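DNA primase (Aquifex aeolicus, PDB 2AU3) probably synthesises the short RNA primers that DNA polymerase extends in DNA replication, with a zinc-binding domain joined to an RNA polymerase core. Local coordinates at residues L26-G30 / S31-T35; L154-V157 / L158-D162; E165-L168 / E169-N172; E361-E364 / E365-E369; S388-H391 / T392-V396. All blocks are in the same frame, centred on the assembly; numbering follows the deposited sequence.

In the fold
The five contacts are local ones, spread along an elongated chain. Interaction 1 is a hairpin in the N-terminal zinc-binding domain; the side chain of Thr35 lies about 9 Å from the bound zinc ion. Interactions 2 and 3 belong to the N-terminal part of the catalytic core. Their centres are about 12 Å apart and they touch, with Leu158 CD2 3.7 Å from Tyr167 CD2. Interactions 4 and 5 lie in the helical domain at the end of this construct, also with centres about 12 Å apart. There Leu363 CD1 comes 3.4 Å from Tyr394 CG. Interactions 1 and 5 are about 59 Å apart between centres. None of the five includes the predicted magnesium ligands Glu251, Asp295 and Asp297.

Interaction 1 of 5, residues L26-G30 / S31-T35; sequences LEKVG and SNYRT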
# COMPACT_ATOMS: atom_id res chain seq x y z
N LEU A 26 18.81 24.36 -3.49
CA LEU A 26 17.81 23.86 -2.56
C LEU A 26 17.46 24.97 -1.58
O LEU A 26 18.36 25.59 -0.98
CB LEU A 26 18.30 22.61 -1.83
CG LEU A 26 18.55 21.33 -2.65
CD1 LEU A 26 19.06 20.23 -1.75
CD2 LEU A 26 17.29 20.88 -3.38
N GLU A 27 16.17 25.26 -1.46
CA GLU A 27 15.67 26.18 -0.45
C GLU A 27 15.10 25.38 0.71
O GLU A 27 14.35 24.43 0.49
CB GLU A 27 14.56 27.07 -1.01
CG GLU A 27 14.11 28.15 -0.02
CD GLU A 27 12.71 28.68 -0.27
OE1 GLU A 27 12.05 28.24 -1.25
OE2 GLU A 27 12.26 29.57 0.51
N LYS A 28 15.43 25.78 1.94
CA LYS A 28 14.93 25.08 3.11
C LYS A 28 13.50 25.51 3.37
O LYS A 28 13.24 26.68 3.59
CB LYS A 28 15.79 25.38 4.34
CG LYS A 28 15.58 24.36 5.48
CD LYS A 28 16.88 24.08 6.24
CE LYS A 28 16.74 22.93 7.25
NZ LYS A 28 15.47 23.00 8.00
N VAL A 29 12.57 24.55 3.32
CA VAL A 29 11.15 24.80 3.61
C VAL A 29 10.78 23.87 4.77
O VAL A 29 10.76 22.64 4.61
CB VAL A 29 10.24 24.57 2.35
CG1 VAL A 29 10.38 23.14 1.83
CG2 VAL A 29 8.77 24.88 2.64
N GLY A 30 10.58 24.43 5.96
CA GLY A 30 10.41 23.61 7.15
C GLY A 30 11.62 22.71 7.38
O GLY A 30 12.77 23.19 7.35
N SER A 31 11.36 21.41 7.57
CA SER A 31 12.42 20.43 7.77
C SER A 31 12.92 19.84 6.45
O SER A 31 13.82 19.01 6.46
CB SER A 31 11.94 19.29 8.68
OG SER A 31 11.04 18.44 7.99
N ASN A 32 12.31 20.26 5.34
CA ASN A 32 12.62 19.72 4.04
C ASN A 32 13.35 20.76 3.19
O ASN A 32 13.52 21.91 3.62
CB ASN A 32 11.34 19.23 3.33
CG ASN A 32 10.63 18.11 4.10
OD1 ASN A 32 11.20 17.05 4.33
ND2 ASN A 32 9.39 18.37 4.53
N TYR A 33 13.79 20.35 2.00
CA TYR A 33 14.27 21.29 0.99
C TYR A 33 13.43 21.14 -0.24
O TYR A 33 12.89 20.06 -0.50
CB TYR A 33 15.74 21.02 0.64
CG TYR A 33 16.69 21.32 1.77
CD1 TYR A 33 17.23 22.59 1.92
CD2 TYR A 33 17.05 20.33 2.68
CE1 TYR A 33 18.10 22.87 2.96
CE2 TYR A 33 17.92 20.61 3.72
CZ TYR A 33 18.46 21.88 3.85
OH TYR A 33 19.31 22.19 4.90
N ARG A 34 13.26 22.23 -0.97
CA ARG A 34 12.53 22.17 -2.22
C ARG A 34 13.22 23.01 -3.28
O ARG A 34 14.00 23.93 -2.97
CB ARG A 34 11.06 22.59 -2.03
CG ARG A 34 10.87 24.07 -2.09
CD ARG A 34 9.44 24.54 -2.33
NE ARG A 34 9.43 26.01 -2.26
CZ ARG A 34 8.45 26.74 -1.77
NH1 ARG A 34 7.36 26.17 -1.30
NH2 ARG A 34 8.56 28.06 -1.74
N THR A 35 12.93 22.68 -4.54
CA THR A 35 13.50 23.36 -5.69
C THR A 35 12.63 22.98 -6.90
O THR A 35 11.64 22.25 -6.75
CB THR A 35 14.98 22.95 -5.88
OG1 THR A 35 15.59 23.70 -6.94
CG2 THR A 35 15.10 21.52 -6.35
O HOH W 1 11.93 26.39 -3.92
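Glu27 and Arg34 face each other as a hydrogen-bonded antiparallel pair. Glu27 N donates to Arg34 O at 3.0 Å, and Arg34 N donates to Glu27 O at 2.9 Å. Val29 and Asn32 make a second pair nearer the turn, with Val29 N 2.8 Å from Asn32 O. The side chains of Glu27 and Arg34 run side by side and point the same way. Their ends meet in a salt bridge, Glu27 OE1 to Arg34 NH2 at 3.5 Å. The carboxylate and guanidinium planes are 66° apart, so the two groups do not pair flat. A water at the guanidinium edge accepts from Arg34 NE and donates to Glu27 OE1, giving the ion pair a second link. The segments form a beta hairpin with a type II' turn from Val29 to Asn32. Strand 27-29 is the outermost strand of the zinc-binding domain's antiparallel sheet, and strand 32-35 pairs on its other side with strand 47-50. Gly30 supplies the positive phi of the turn. Lys28 bends so that NZ reaches Gly30 O at 2.8 Å. Its aliphatic part lies against the Tyr33 ring, with Lys28 CD 3.4 Å from Tyr33 OH. Tyr33 CG is anti to the carbonyl carbon (chi1 -67°), which brings the ring to Lys28. With an alanine at Tyr33, the Lys28 methylenes would probably lose the ring they rest on, and Val17 of helix 16-23 would lose a neighbour. Leu26 crosses Tyr33 at about a right angle, CB to CB 3.9 Å. Leu26 CD2 also meets Thr35 CG2, while Thr35 OG1 bonds to Asn25 O.

Interaction 2 of 5, residues L154-V157 / L158-D162; sequences LVKV and LKEND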
# COMPACT_ATOMS: atom_id res chain seq x y z
N LEU A 154 9.95 -2.64 -21.88
CA LEU A 154 10.37 -3.04 -20.52
C LEU A 154 11.69 -3.83 -20.58
O LEU A 154 12.61 -3.58 -19.81
CB LEU A 154 9.27 -3.89 -19.85
CG LEU A 154 9.52 -4.58 -18.49
CD1 LEU A 154 10.09 -3.63 -17.43
CD2 LEU A 154 8.25 -5.22 -17.97
N VAL A 155 11.75 -4.82 -21.47
CA VAL A 155 12.94 -5.67 -21.58
C VAL A 155 14.18 -4.83 -21.94
O VAL A 155 15.25 -5.01 -21.35
CB VAL A 155 12.73 -6.82 -22.61
CG1 VAL A 155 14.07 -7.38 -23.08
CG2 VAL A 155 11.87 -7.91 -22.02
N LYS A 156 14.02 -3.90 -22.87
CA LYS A 156 15.10 -3.01 -23.26
C LYS A 156 15.65 -2.19 -22.07
O LYS A 156 16.87 -2.05 -21.92
CB LYS A 156 14.65 -2.08 -24.39
CG LYS A 156 15.77 -1.26 -25.03
CD LYS A 156 15.18 -0.16 -25.94
CE LYS A 156 16.06 1.09 -25.98
NZ LYS A 156 15.51 2.22 -25.12
N VAL A 157 14.77 -1.66 -21.22
CA VAL A 157 15.27 -0.91 -20.07
C VAL A 157 15.99 -1.81 -19.09
O VAL A 157 16.98 -1.41 -18.48
CB VAL A 157 14.21 -0.02 -19.33
CG1 VAL A 157 13.19 0.59 -20.27
CG2 VAL A 157 13.56 -0.77 -18.18
N LEU A 158 15.49 -3.03 -18.94
CA LEU A 158 16.07 -4.00 -18.03
C LEU A 158 17.48 -4.38 -18.50
O LEU A 158 18.45 -4.29 -17.74
CB LEU A 158 15.18 -5.24 -17.97
CG LEU A 158 14.33 -5.53 -16.73
CD1 LEU A 158 14.22 -4.35 -15.77
CD2 LEU A 158 12.95 -6.12 -17.08
N LYS A 159 17.58 -4.78 -19.77
CA LYS A 159 18.87 -5.13 -20.38
C LYS A 159 19.85 -3.96 -20.32
O LYS A 159 20.99 -4.14 -19.90
CB LYS A 159 18.68 -5.63 -21.82
CG LYS A 159 18.02 -7.00 -21.90
CD LYS A 159 17.79 -7.42 -23.35
CE LYS A 159 17.43 -8.89 -23.44
NZ LYS A 159 17.51 -9.43 -24.84
N GLU A 160 19.39 -2.76 -20.71
CA GLU A 160 20.22 -1.53 -20.67
C GLU A 160 20.79 -1.25 -19.27
O GLU A 160 21.85 -0.65 -19.14
CB GLU A 160 19.40 -0.30 -21.10
CG GLU A 160 19.26 -0.04 -22.60
CD GLU A 160 18.52 1.27 -22.90
OE1 GLU A 160 17.43 1.51 -22.32
OE2 GLU A 160 19.02 2.07 -23.72
N ASN A 161 20.02 -1.61 -18.24
CA ASN A 161 20.38 -1.34 -16.85
C ASN A 161 21.01 -2.56 -16.18
O ASN A 161 21.39 -2.50 -15.00
CB ASN A 161 19.15 -0.88 -16.06
CG ASN A 161 18.82 0.59 -16.31
OD1 ASN A 161 19.35 1.48 -15.64
ND2 ASN A 161 17.96 0.85 -17.28
N ASP A 162 21.08 -3.65 -16.93
CA ASP A 162 21.72 -4.88 -16.49
C ASP A 162 20.95 -5.52 -15.34
O ASP A 162 21.53 -6.06 -14.40
CB ASP A 162 23.21 -4.62 -16.12
CG ASP A 162 23.95 -5.89 -15.80
OD1 ASP A 162 23.58 -6.95 -16.37
OD2 ASP A 162 24.90 -5.93 -14.98
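Glu160 packs back against Lys156, one helical turn earlier. Its CB lies 3.2 Å from Lys156 O. CG stays beside that same oxygen, also at 3.2 Å from Lys156 O. CG is anti to the carbonyl carbon (chi1 -83°), and the chain is extended from there, which carries the carboxylate to the Lys156 ammonium. At the tip, Glu160 OE1 is 3.5 Å from Lys156 NZ, a salt bridge with a weak hydrogen bond. OE2 is a little farther from the same nitrogen. Lys156 has to bend at its last two torsions to meet it, and both residues are exposed. The i to i+4 bonds of the helix backbone accompany them; Lys159 N to Val155 O is 2.8 Å and almost straight. Lys159 lies alongside Val155, and its CD and CE rest on Val155 CG1. Near the end of the helix, Asn161 turns its amide back on the backbone. ND2 donates to Val157 O at 2.7 Å, with an N-H...O angle of 169°, and the oxygen lies in the amide plane. Asn161 N adds a weak bond to the same oxygen. Asp162 then takes positive phi, and the turn closes as a Schellman motif, a common helix C-terminus. On the buried side, Leu154 and Leu158 lie side by side, with Leu154 CD1 3.8 Å from Leu158 CD2. These leucines face helix 101-122: Leu154 meets Val112, Phe115 and Tyr116, and Leu158 meets Val112. Leu158 also touches Leu164 in the next helix, 164-168, and Val155 packs on Tyr181.

Interaction 3 of 5, residues E165-L168 / E169-N172; sequences EAYL and ETKN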
# COMPACT_ATOMS: atom_id res chain seq x y z
N GLU A 165 18.16 -10.29 -15.42
CA GLU A 165 18.32 -11.55 -14.72
C GLU A 165 17.82 -11.43 -13.26
O GLU A 165 17.08 -12.29 -12.78
CB GLU A 165 19.77 -12.02 -14.76
CG GLU A 165 20.28 -12.31 -16.17
CD GLU A 165 20.77 -11.07 -16.92
OE1 GLU A 165 20.73 -9.95 -16.35
OE2 GLU A 165 21.20 -11.23 -18.09
N ALA A 166 18.17 -10.35 -12.59
CA ALA A 166 17.57 -10.08 -11.28
C ALA A 166 16.05 -10.01 -11.35
O ALA A 166 15.37 -10.59 -10.51
CB ALA A 166 18.12 -8.82 -10.69
N TYR A 167 15.53 -9.28 -12.34
CA TYR A 167 14.08 -9.07 -12.42
C TYR A 167 13.33 -10.39 -12.61
O TYR A 167 12.21 -10.55 -12.13
CB TYR A 167 13.68 -8.05 -13.50
CG TYR A 167 12.23 -7.58 -13.34
CD1 TYR A 167 11.83 -6.90 -12.19
CD2 TYR A 167 11.26 -7.88 -14.30
CE1 TYR A 167 10.51 -6.48 -11.99
CE2 TYR A 167 9.92 -7.47 -14.11
CZ TYR A 167 9.56 -6.77 -12.94
OH TYR A 167 8.27 -6.33 -12.73
N LEU A 168 13.96 -11.33 -13.32
CA LEU A 168 13.37 -12.65 -13.61
C LEU A 168 13.07 -13.44 -12.35
O LEU A 168 12.13 -14.22 -12.32
CB LEU A 168 14.30 -13.47 -14.54
CG LEU A 168 14.33 -13.04 -16.02
CD1 LEU A 168 15.52 -13.67 -16.80
CD2 LEU A 168 12.99 -13.35 -16.73
N GLU A 169 13.86 -13.23 -11.30
CA GLU A 169 13.57 -13.80 -9.99
C GLU A 169 12.22 -13.35 -9.38
O GLU A 169 11.75 -13.98 -8.44
CB GLU A 169 14.70 -13.51 -8.99
CG GLU A 169 16.03 -14.20 -9.32
CD GLU A 169 16.02 -15.69 -9.05
OE1 GLU A 169 15.26 -16.14 -8.16
OE2 GLU A 169 16.77 -16.43 -9.74
N THR A 170 11.63 -12.27 -9.88
CA THR A 170 10.33 -11.79 -9.35
C THR A 170 9.14 -12.54 -9.94
O THR A 170 8.04 -12.50 -9.37
CB THR A 170 10.11 -10.29 -9.58
OG1 THR A 170 10.10 -10.02 -10.99
CG2 THR A 170 11.27 -9.46 -9.02
N LYS A 171 9.35 -13.17 -11.09
CA LYS A 171 8.30 -13.81 -11.88
C LYS A 171 7.26 -12.83 -12.45
O LYS A 171 6.14 -13.23 -12.81
CB LYS A 171 7.62 -14.96 -11.10
CG LYS A 171 8.58 -16.10 -10.75
CD LYS A 171 8.83 -16.14 -9.27
CE LYS A 171 8.47 -17.49 -8.69
NZ LYS A 171 7.39 -17.34 -7.68
N ASN A 172 7.65 -11.56 -12.55
CA ASN A 172 6.80 -10.55 -13.16
C ASN A 172 6.97 -10.52 -14.66
O ASN A 172 6.37 -9.71 -15.35
CB ASN A 172 7.08 -9.17 -12.56
CG ASN A 172 6.63 -9.07 -11.12
OD1 ASN A 172 5.59 -9.60 -10.75
ND2 ASN A 172 7.43 -8.42 -10.31
O HOH W 2 6.62 -6.68 -14.82
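Glu169 N makes a weak bond to Ala166 O at 3.1 Å, where the chain runs from helix 164-168 toward strand 173-174. A type I beta turn spans Leu168 to Lys171, with an ST turn at Thr170. Glu169 CB rests beside the same Ala166 oxygen. Thr170 N donates to Tyr167 O at 2.9 Å, and OG1 donates to the same oxygen over a very short distance. OG1 lies between the backbone N and carbonyl carbon (chi1 62°), which turns it both to that carbonyl and to the Tyr167 ring. It sits 3.6 Å above the ring plane, over the ring centre. OG1 also accepts from Asn172 N at 3.3 Å, the bond that defines the ST turn. Lys171 has positive phi, and its N bonds back to Leu168 O at 3.2 Å. Asn172 then leads into strand 173-174. Its side chain crosses Tyr167 at about a right angle. ND2 gives only a weak bond to Tyr167 OH, while OD1 is held by Ser219 OG. The Tyr167 side chain also packs on Ala108, Leu109 and Val112 of helix 101-122. In the plane of the ring, at its edge, a water lies 2.7 Å from Tyr167 OH and donates to Asn172 O at 3.1 Å.

Interaction 4 of 5, residues E361-E364 / E365-E369; sequences ENLE and EKTRE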
# COMPACT_ATOMS: atom_id res chain seq x y z
N GLU A 361 -32.98 -7.01 18.89
CA GLU A 361 -33.60 -7.30 17.59
C GLU A 361 -33.97 -8.77 17.45
O GLU A 361 -35.06 -9.10 16.96
CB GLU A 361 -32.65 -6.92 16.45
CG GLU A 361 -32.93 -5.57 15.81
CD GLU A 361 -31.66 -4.91 15.30
OE1 GLU A 361 -30.86 -5.58 14.60
OE2 GLU A 361 -31.46 -3.71 15.60
N ASN A 362 -33.05 -9.63 17.87
CA ASN A 362 -33.12 -11.08 17.65
C ASN A 362 -32.21 -11.76 18.67
O ASN A 362 -31.10 -12.19 18.33
CB ASN A 362 -32.67 -11.41 16.22
CG ASN A 362 -33.00 -12.84 15.81
OD1 ASN A 362 -32.96 -13.78 16.61
ND2 ASN A 362 -33.32 -13.01 14.52
N LEU A 363 -32.67 -11.84 19.91
CA LEU A 363 -31.79 -12.32 20.98
C LEU A 363 -31.08 -13.62 20.60
O LEU A 363 -29.88 -13.78 20.86
CB LEU A 363 -32.54 -12.46 22.31
CG LEU A 363 -31.64 -12.52 23.56
CD1 LEU A 363 -30.74 -11.30 23.65
CD2 LEU A 363 -32.45 -12.71 24.85
N GLU A 364 -31.82 -14.52 19.96
CA GLU A 364 -31.28 -15.82 19.54
C GLU A 364 -30.08 -15.68 18.61
O GLU A 364 -29.03 -16.24 18.87
CB GLU A 364 -32.36 -16.64 18.84
CG GLU A 364 -33.31 -17.35 19.79
CD GLU A 364 -32.63 -18.43 20.62
OE1 GLU A 364 -31.40 -18.65 20.43
OE2 GLU A 364 -33.32 -19.06 21.45
N GLU A 365 -30.26 -14.94 17.52
CA GLU A 365 -29.21 -14.82 16.52
C GLU A 365 -28.08 -13.94 17.03
O GLU A 365 -26.93 -14.20 16.75
CB GLU A 365 -29.79 -14.27 15.21
CG GLU A 365 -28.88 -14.42 13.99
CD GLU A 365 -28.52 -15.87 13.67
OE1 GLU A 365 -29.36 -16.78 13.91
OE2 GLU A 365 -27.39 -16.10 13.16
N LYS A 366 -28.43 -12.92 17.81
CA LYS A 366 -27.46 -11.94 18.28
C LYS A 366 -26.59 -12.50 19.40
O LYS A 366 -25.43 -12.10 19.55
CB LYS A 366 -28.16 -10.65 18.73
CG LYS A 366 -28.77 -9.80 17.59
CD LYS A 366 -27.73 -8.93 16.90
CE LYS A 366 -28.32 -7.64 16.39
NZ LYS A 366 -27.31 -6.85 15.63
N THR A 367 -27.15 -13.41 20.19
CA THR A 367 -26.39 -14.10 21.22
C THR A 367 -25.35 -14.98 20.54
O THR A 367 -24.21 -15.06 20.99
CB THR A 367 -27.30 -14.94 22.11
OG1 THR A 367 -28.10 -14.09 22.94
CG2 THR A 367 -26.47 -15.77 23.12
N ARG A 368 -25.77 -15.64 19.46
CA ARG A 368 -24.88 -16.52 18.69
C ARG A 368 -23.64 -15.76 18.24
O ARG A 368 -22.51 -16.23 18.41
CB ARG A 368 -25.61 -17.06 17.46
CG ARG A 368 -25.52 -18.55 17.32
CD ARG A 368 -25.03 -19.00 15.94
NE ARG A 368 -26.17 -19.32 15.08
CZ ARG A 368 -26.09 -19.90 13.90
NH1 ARG A 368 -24.91 -20.23 13.37
NH2 ARG A 368 -27.20 -20.13 13.24
N GLU A 369 -23.88 -14.57 17.67
CA GLU A 369 -22.80 -13.74 17.12
C GLU A 369 -21.91 -13.27 18.24
O GLU A 369 -20.70 -13.43 18.18
CB GLU A 369 -23.38 -12.52 16.40
CG GLU A 369 -23.68 -12.74 14.92
CD GLU A 369 -23.62 -11.44 14.12
OE1 GLU A 369 -24.34 -10.47 14.50
OE2 GLU A 369 -22.87 -11.39 13.12
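The Asn362 amide lies against the start of Glu365. Glu365 N approaches Asn362 OD1 from above the plane of the amide, 56° out of it, at 3.1 Å. Glu365 CB packs on the same amide, 3.5 Å from Asn362 OD1, with CG and ND2 slightly farther. The amide and the Glu365 carboxylate planes are 79° apart, almost perpendicular. Farther along, the Arg368 guanidinium has Glu365 OE2 well out of its plane. The long separation, 3.9 Å from Arg368 NE to Glu365 OE2, leaves a charge attraction with no N-H aimed at the oxygen. The bond to OD1 makes Asn362 the N-cap of helix 363-374. Its CG is anti to the backbone N (chi1 -167°), and this torsion brings OD1 to an N-H of the first turn. Asn362 O is used as well, receiving Lys366 N at 2.8 Å. One residue on, Leu363 O is gripped twice by Thr367. Thr367 N and Thr367 OG1 both reach it at 2.8 Å, from opposite faces of the carbonyl plane. The threonine hydroxyl thus has a backbone acceptor although the residue is buried. Glu361 OE1 and Lys366 NZ form a long salt bridge, and NZ also bonds to Thr358 OG1. Lys366 touches Leu355 of helix 351-358 and Ala359. Leu363 packs on Tyr394, and Thr367 on Phe390, so this first turn is laid against helix 380-394; Val396, just past that helix, also meets Thr367.

Interaction 5 of 5, residues S388-H391 / T392-V396; sequences SEFH and TKYKV
Phe390 and Tyr394 meet one turn apart near the end of helix 380-394. Phe390 CG is anti to its own N (chi1 -157°), whereas Tyr394 CG is anti to the carbonyl carbon (chi1 -58°). These two choices bring the rings together edge to face. Tyr394 CD2 stands 3.8 Å above the Phe390 ring plane, over its centre, and the centroids are 5.0 Å apart. Val396 CG2 comes to the edge of the same ring, 4.1 Å from Phe390 CE2. Tyr394 OH bonds to Ile356 O. Thr392 turns its OG1 back to Ser388 O at 2.9 Å. Thr392 N, also at 2.9 Å from Ser388 O, arrives from the opposite face of that carbonyl. Lys395 leaves the helix with positive phi, and the chain curls back past His391. His391 CG lies anti to the backbone N, beside the carbonyl carbon, and this lets His391 ND1 donate to Val396 O at 2.8 Å. The oxygen lies in the imidazole plane, while ND1 is 45° above the carbonyl plane. A leucine at His391 is likely to leave Val396 O without this donor and the residues after the helix freer to move. The His391 side chain also packs on Met398 and Leu401 of helix 398-401. ND1 donates here and so carries a proton; the ring is probably neutral with NE2 bare, though the bond alone does not exclude the charged form.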
# COMPACT_ATOMS: atom_id res chain seq x y z
N SER A 388 -20.31 -10.23 31.12
CA SER A 388 -21.11 -9.78 32.25
C SER A 388 -22.19 -8.80 31.83
O SER A 388 -23.33 -8.91 32.27
CB SER A 388 -20.23 -9.15 33.34
OG SER A 388 -19.30 -10.09 33.81
N GLU A 389 -21.83 -7.84 30.98
CA GLU A 389 -22.75 -6.81 30.52
C GLU A 389 -23.94 -7.41 29.76
O GLU A 389 -25.10 -7.05 30.00
CB GLU A 389 -22.01 -5.80 29.62
CG GLU A 389 -22.56 -4.38 29.63
CD GLU A 389 -21.93 -3.48 28.57
OE1 GLU A 389 -20.73 -3.64 28.26
OE2 GLU A 389 -22.64 -2.59 28.04
N PHE A 390 -23.64 -8.35 28.85
CA PHE A 390 -24.65 -9.04 28.06
C PHE A 390 -25.56 -9.90 28.96
O PHE A 390 -26.79 -9.90 28.79
CB PHE A 390 -23.99 -9.92 27.01
CG PHE A 390 -24.87 -10.24 25.83
CD1 PHE A 390 -24.77 -9.51 24.66
CD2 PHE A 390 -25.77 -11.30 25.88
CE1 PHE A 390 -25.57 -9.82 23.54
CE2 PHE A 390 -26.57 -11.63 24.78
CZ PHE A 390 -26.47 -10.88 23.60
N HIS A 391 -24.95 -10.63 29.89
CA HIS A 391 -25.68 -11.45 30.86
C HIS A 391 -26.65 -10.59 31.69
O HIS A 391 -27.84 -10.91 31.81
CB HIS A 391 -24.67 -12.16 31.77
CG HIS A 391 -25.27 -12.80 32.98
ND1 HIS A 391 -25.95 -14.00 32.94
CD2 HIS A 391 -25.27 -12.41 34.28
CE1 HIS A 391 -26.36 -14.31 34.16
NE2 HIS A 391 -25.96 -13.37 34.99
N THR A 392 -26.12 -9.50 32.24
CA THR A 392 -26.89 -8.55 33.04
C THR A 392 -28.08 -8.06 32.26
O THR A 392 -29.22 -8.16 32.70
CB THR A 392 -26.01 -7.36 33.49
OG1 THR A 392 -25.00 -7.81 34.40
CG2 THR A 392 -26.85 -6.30 34.21
N LYS A 393 -27.79 -7.53 31.08
CA LYS A 393 -28.81 -7.01 30.20
C LYS A 393 -29.81 -8.10 29.70
O LYS A 393 -31.01 -7.92 29.91
CB LYS A 393 -28.18 -6.29 28.99
CG LYS A 393 -29.20 -5.66 28.05
CD LYS A 393 -28.59 -4.66 27.08
CE LYS A 393 -29.66 -3.80 26.43
NZ LYS A 393 -29.10 -2.94 25.34
N TYR A 394 -29.38 -9.20 29.04
CA TYR A 394 -30.38 -10.11 28.42
C TYR A 394 -30.67 -11.43 29.16
O TYR A 394 -31.44 -12.25 28.68
CB TYR A 394 -29.99 -10.39 26.97
CG TYR A 394 -29.89 -9.11 26.16
CD1 TYR A 394 -31.03 -8.46 25.71
CD2 TYR A 394 -28.65 -8.54 25.89
CE1 TYR A 394 -30.95 -7.30 24.99
CE2 TYR A 394 -28.55 -7.37 25.16
CZ TYR A 394 -29.71 -6.75 24.71
OH TYR A 394 -29.64 -5.60 23.99
N LYS A 395 -30.04 -11.59 30.33
CA LYS A 395 -30.24 -12.74 31.22
C LYS A 395 -29.74 -14.08 30.66
O LYS A 395 -30.06 -15.15 31.19
CB LYS A 395 -31.72 -12.84 31.63
CG LYS A 395 -32.14 -11.78 32.65
CD LYS A 395 -33.51 -12.10 33.24
CE LYS A 395 -34.40 -10.87 33.24
NZ LYS A 395 -35.83 -11.20 33.01
N VAL A 396 -28.93 -14.01 29.61
CA VAL A 396 -28.34 -15.21 29.03
C VAL A 396 -27.25 -15.72 29.98
O VAL A 396 -26.39 -14.94 30.39
CB VAL A 396 -27.80 -14.94 27.61
CG1 VAL A 396 -27.25 -16.23 26.98
CG2 VAL A 396 -28.91 -14.37 26.74